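Local coordinates for protein N-acetylglucosamine 2-epimerase (Xylella fastidiosa, PDB 3GT5) that probably acts as a sugar isomerase of the N-acylglucosamine 2-epimerase family, interconverting epimers at a sugar's second carbon, at residues I205-A213 / Y221-W229. Residues are numbered along the deposited sequence; the frame is centred on the assembly and turned at random.
Sequences ITRRQAAKA and YDMRWEVDW
Gln209 and Trp225 face each other with CA atoms 7.7 Å apart where the last turns of helix 192-211 meet the irregular chain 221-229, which reverses through a type I turn from Asp222 to Trp225. Gln209 NE2 donates to Trp225 O (2.8 Å, N-H...O 162°), and the acceptor lies close to the amide plane. A bend at chi2 (-53°) turns this amide toward the loop, beside the Tyr221 ring, whose plane stands 79° from it. Arg208 grips Gln209 OE1 side-on with NE and NH2, so that, with NE2 bound to Trp225 O, the amide's rotation is set from both ends. A water links Gln209 O to Tyr221 OH. Nearer the surface, Lys212 NZ forms a salt bridge to Glu226 OE2 (3.0 Å) on the syn side but well out of the carboxylate plane, and a second water joins Lys212 NZ to Glu226 OE1. Apolar contacts carry the packing on toward Ala213: Lys212 CB meets Val227 CG2 at 3.9 Å, and Ala213 CB approaches Trp229 CH2 at 4.0 Å. Asp222 OD1 braces the loop, accepting from Arg224 N in an Asx turn and from Glu226 N. The Gln209 hydrogen bond and Lys212 salt bridge, with two bridging waters, join the C-terminal part of helix 192-211 to its following connection, within the alpha/alpha-barrel expected of this six-hairpin family.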
loop_
_atom_site.group_PDB
_atom_site.type_symbol
_atom_site.label_atom_id
_atom_site.label_comp_id
_atom_site.label_asym_id
_atom_site.label_seq_id
_atom_site.Cartn_x
_atom_site.Cartn_y
_atom_site.Cartn_z
ATOM N N ILE A 205 -1.559 -0.773 16.754
ATOM C CA ILE A 205 -1.882 -1.960 15.911
ATOM C C ILE A 205 -0.952 -3.171 16.202
ATOM O O ILE A 205 -1.427 -4.312 16.413
ATOM C CB ILE A 205 -1.836 -1.614 14.411
ATOM C CG1 ILE A 205 -2.867 -0.540 14.033
ATOM C CG2 ILE A 205 -2.043 -2.901 13.527
ATOM C CD1 ILE A 205 -4.399 -0.910 14.228
ATOM N N THR A 206 0.363 -2.992 16.097
ATOM C CA THR A 206 1.274 -4.148 16.104
ATOM C C THR A 206 1.560 -4.689 17.521
ATOM O O THR A 206 2.047 -5.765 17.627
ATOM C CB THR A 206 2.588 -3.908 15.356
ATOM O OG1 THR A 206 3.401 -2.981 16.128
ATOM C CG2 THR A 206 2.325 -3.386 13.954
ATOM N N ARG A 207 1.232 -3.923 18.567
ATOM C CA ARG A 207 1.353 -4.384 19.945
ATOM C C ARG A 207 -0.003 -4.606 20.580
ATOM O O ARG A 207 -0.352 -5.772 20.828
ATOM C CB ARG A 207 2.255 -3.469 20.770
ATOM C CG ARG A 207 3.664 -3.426 20.198
ATOM C CD ARG A 207 4.740 -3.213 21.278
ATOM N NE ARG A 207 4.656 -1.870 21.778
ATOM C CZ ARG A 207 5.467 -1.347 22.692
ATOM N NH1 ARG A 207 5.298 -0.086 23.039
ATOM N NH2 ARG A 207 6.408 -2.080 23.277
ATOM N N ARG A 208 -0.777 -3.553 20.833
ATOM C CA ARG A 208 -2.058 -3.744 21.519
ATOM C C ARG A 208 -3.044 -4.629 20.769
ATOM O O ARG A 208 -3.579 -5.583 21.348
ATOM C CB ARG A 208 -2.721 -2.422 21.817
ATOM C CG ARG A 208 -3.792 -2.556 22.868
ATOM C CD ARG A 208 -4.498 -1.202 23.046
ATOM N NE ARG A 208 -5.195 -0.742 21.829
ATOM C CZ ARG A 208 -5.638 0.507 21.631
ATOM N NH1 ARG A 208 -5.469 1.446 22.572
ATOM N NH2 ARG A 208 -6.242 0.837 20.493
ATOM N N GLN A 209 -3.314 -4.288 19.525
ATOM C CA GLN A 209 -4.304 -5.065 18.759
ATOM C C GLN A 209 -3.799 -6.457 18.441
ATOM O O GLN A 209 -4.584 -7.426 18.498
ATOM C CB GLN A 209 -4.796 -4.353 17.483
ATOM C CG GLN A 209 -5.455 -2.951 17.704
ATOM C CD GLN A 209 -6.574 -2.982 18.714
ATOM O OE1 GLN A 209 -6.543 -2.258 19.709
ATOM N NE2 GLN A 209 -7.586 -3.803 18.456
ATOM N N ALA A 210 -2.525 -6.579 18.101
ATOM C CA ALA A 210 -1.942 -7.902 17.828
ATOM C C ALA A 210 -2.066 -8.833 19.042
ATOM O O ALA A 210 -2.245 -10.021 18.854
ATOM C CB ALA A 210 -0.464 -7.788 17.377
ATOM N N ALA A 211 -1.969 -8.291 20.265
ATOM C CA ALA A 211 -2.125 -9.068 21.496
ATOM C C ALA A 211 -3.472 -9.765 21.590
ATOM O O ALA A 211 -3.585 -10.786 22.240
ATOM C CB ALA A 211 -1.890 -8.196 22.714
ATOM N N LYS A 212 -4.486 -9.242 20.899
ATOM C CA LYS A 212 -5.830 -9.799 20.966
ATOM C C LYS A 212 -6.031 -10.944 19.979
ATOM O O LYS A 212 -7.109 -11.568 19.945
ATOM C CB LYS A 212 -6.833 -8.688 20.693
ATOM C CG LYS A 212 -6.715 -7.469 21.631
ATOM C CD LYS A 212 -7.771 -6.426 21.286
ATOM C CE LYS A 212 -7.504 -5.107 21.996
ATOM N NZ LYS A 212 -8.179 -5.097 23.259
ATOM N N ALA A 213 -5.016 -11.225 19.166
ATOM C CA ALA A 213 -5.167 -12.249 18.107
ATOM C C ALA A 213 -3.924 -13.077 18.005
ATOM O O ALA A 213 -3.445 -13.403 16.909
ATOM C CB ALA A 213 -5.503 -11.578 16.763
ATOM N N TYR A 221 -12.435 -5.090 13.448
ATOM C CA TYR A 221 -12.733 -4.875 14.843
ATOM C C TYR A 221 -14.096 -4.181 15.036
ATOM O O TYR A 221 -14.674 -3.603 14.132
ATOM C CB TYR A 221 -11.640 -4.023 15.524
ATOM C CG TYR A 221 -10.259 -4.572 15.350
ATOM C CD1 TYR A 221 -9.658 -5.383 16.319
ATOM C CD2 TYR A 221 -9.548 -4.302 14.177
ATOM C CE1 TYR A 221 -8.353 -5.910 16.122
ATOM C CE2 TYR A 221 -8.267 -4.824 13.975
ATOM C CZ TYR A 221 -7.681 -5.626 14.952
ATOM O OH TYR A 221 -6.408 -6.161 14.767
ATOM N N ASP A 222 -14.612 -4.267 16.266
ATOM C CA ASP A 222 -15.814 -3.557 16.620
ATOM C C ASP A 222 -15.468 -2.135 17.082
ATOM O O ASP A 222 -14.291 -1.768 17.105
ATOM C CB ASP A 222 -16.647 -4.344 17.668
ATOM C CG ASP A 222 -15.971 -4.494 19.046
ATOM O OD1 ASP A 222 -15.055 -3.743 19.447
ATOM O OD2 ASP A 222 -16.419 -5.404 19.794
ATOM N N MET A 223 -16.476 -1.386 17.521
ATOM C CA MET A 223 -16.272 0.011 17.933
ATOM C C MET A 223 -15.366 0.190 19.173
ATOM O O MET A 223 -14.834 1.294 19.420
ATOM C CB MET A 223 -17.657 0.656 18.171
ATOM C CG MET A 223 -18.356 0.263 19.483
ATOM S SD MET A 223 -19.978 1.123 19.591
ATOM C CE MET A 223 -19.427 2.820 19.729
ATOM N N ARG A 224 -15.186 -0.855 19.963
ATOM C CA ARG A 224 -14.299 -0.821 21.115
ATOM C C ARG A 224 -12.919 -1.453 20.804
ATOM O O ARG A 224 -12.121 -1.751 21.681
ATOM C CB ARG A 224 -14.979 -1.506 22.327
ATOM C CG ARG A 224 -16.018 -0.621 22.967
ATOM C CD ARG A 224 -16.754 -1.355 24.025
ATOM N NE ARG A 224 -17.696 -2.341 23.497
ATOM C CZ ARG A 224 -18.978 -2.104 23.195
ATOM N NH1 ARG A 224 -19.746 -3.097 22.768
ATOM N NH2 ARG A 224 -19.497 -0.880 23.266
ATOM N N TRP A 225 -12.636 -1.609 19.514
ATOM C CA TRP A 225 -11.435 -2.230 19.035
ATOM C C TRP A 225 -11.179 -3.635 19.601
ATOM O O TRP A 225 -10.048 -4.070 19.727
ATOM C CB TRP A 225 -10.229 -1.307 19.197
ATOM C CG TRP A 225 -10.248 -0.166 18.231
ATOM C CD1 TRP A 225 -10.766 1.083 18.437
ATOM C CD2 TRP A 225 -9.762 -0.188 16.894
ATOM N NE1 TRP A 225 -10.597 1.855 17.307
ATOM C CE2 TRP A 225 -9.955 1.100 16.356
ATOM C CE3 TRP A 225 -9.141 -1.159 16.110
ATOM C CZ2 TRP A 225 -9.575 1.424 15.043
ATOM C CZ3 TRP A 225 -8.765 -0.848 14.837
ATOM C CH2 TRP A 225 -8.984 0.433 14.310
ATOM N N GLU A 226 -12.259 -4.362 19.874
ATOM C CA GLU A 226 -12.176 -5.809 20.113
ATOM C C GLU A 226 -12.323 -6.537 18.762
ATOM O O GLU A 226 -12.974 -6.050 17.852
ATOM C CB GLU A 226 -13.289 -6.267 21.061
ATOM C CG GLU A 226 -13.123 -5.697 22.462
ATOM C CD GLU A 226 -11.798 -6.036 23.088
ATOM O OE1 GLU A 226 -11.377 -7.209 23.026
ATOM O OE2 GLU A 226 -11.138 -5.128 23.654
ATOM N N VAL A 227 -11.708 -7.697 18.656
ATOM C CA VAL A 227 -11.652 -8.407 17.386
ATOM C C VAL A 227 -13.059 -8.787 16.905
ATOM O O VAL A 227 -13.873 -9.311 17.699
ATOM C CB VAL A 227 -10.797 -9.692 17.492
ATOM C CG1 VAL A 227 -10.907 -10.469 16.170
ATOM C CG2 VAL A 227 -9.335 -9.333 17.807
ATOM N N ASP A 228 -13.340 -8.545 15.631
ATOM C CA ASP A 228 -14.562 -9.011 14.957
ATOM C C ASP A 228 -14.131 -10.216 14.101
ATOM O O ASP A 228 -13.642 -10.074 13.022
ATOM C CB ASP A 228 -15.198 -7.896 14.117
ATOM C CG ASP A 228 -16.533 -8.306 13.481
ATOM O OD1 ASP A 228 -16.804 -9.541 13.415
ATOM O OD2 ASP A 228 -17.281 -7.409 13.035
ATOM N N TRP A 229 -14.338 -11.418 14.604
ATOM C CA TRP A 229 -13.873 -12.605 13.891
ATOM C C TRP A 229 -14.724 -12.963 12.657
ATOM O O TRP A 229 -14.282 -13.764 11.852
ATOM C CB TRP A 229 -13.846 -13.791 14.846
ATOM C CG TRP A 229 -12.915 -13.664 15.978
ATOM C CD1 TRP A 229 -13.250 -13.420 17.286
ATOM C CD2 TRP A 229 -11.505 -13.787 15.945
ATOM N NE1 TRP A 229 -12.135 -13.393 18.062
ATOM C CE2 TRP A 229 -11.040 -13.626 17.272
ATOM C CE3 TRP A 229 -10.571 -14.017 14.926
ATOM C CZ2 TRP A 229 -9.690 -13.686 17.594
ATOM C CZ3 TRP A 229 -9.216 -14.092 15.249
ATOM C CH2 TRP A 229 -8.791 -13.927 16.572
HETATM O O HOH W 1 -5.384 -8.289 15.903
HETATM O O HOH W 2 -8.920 -7.851 24.760
#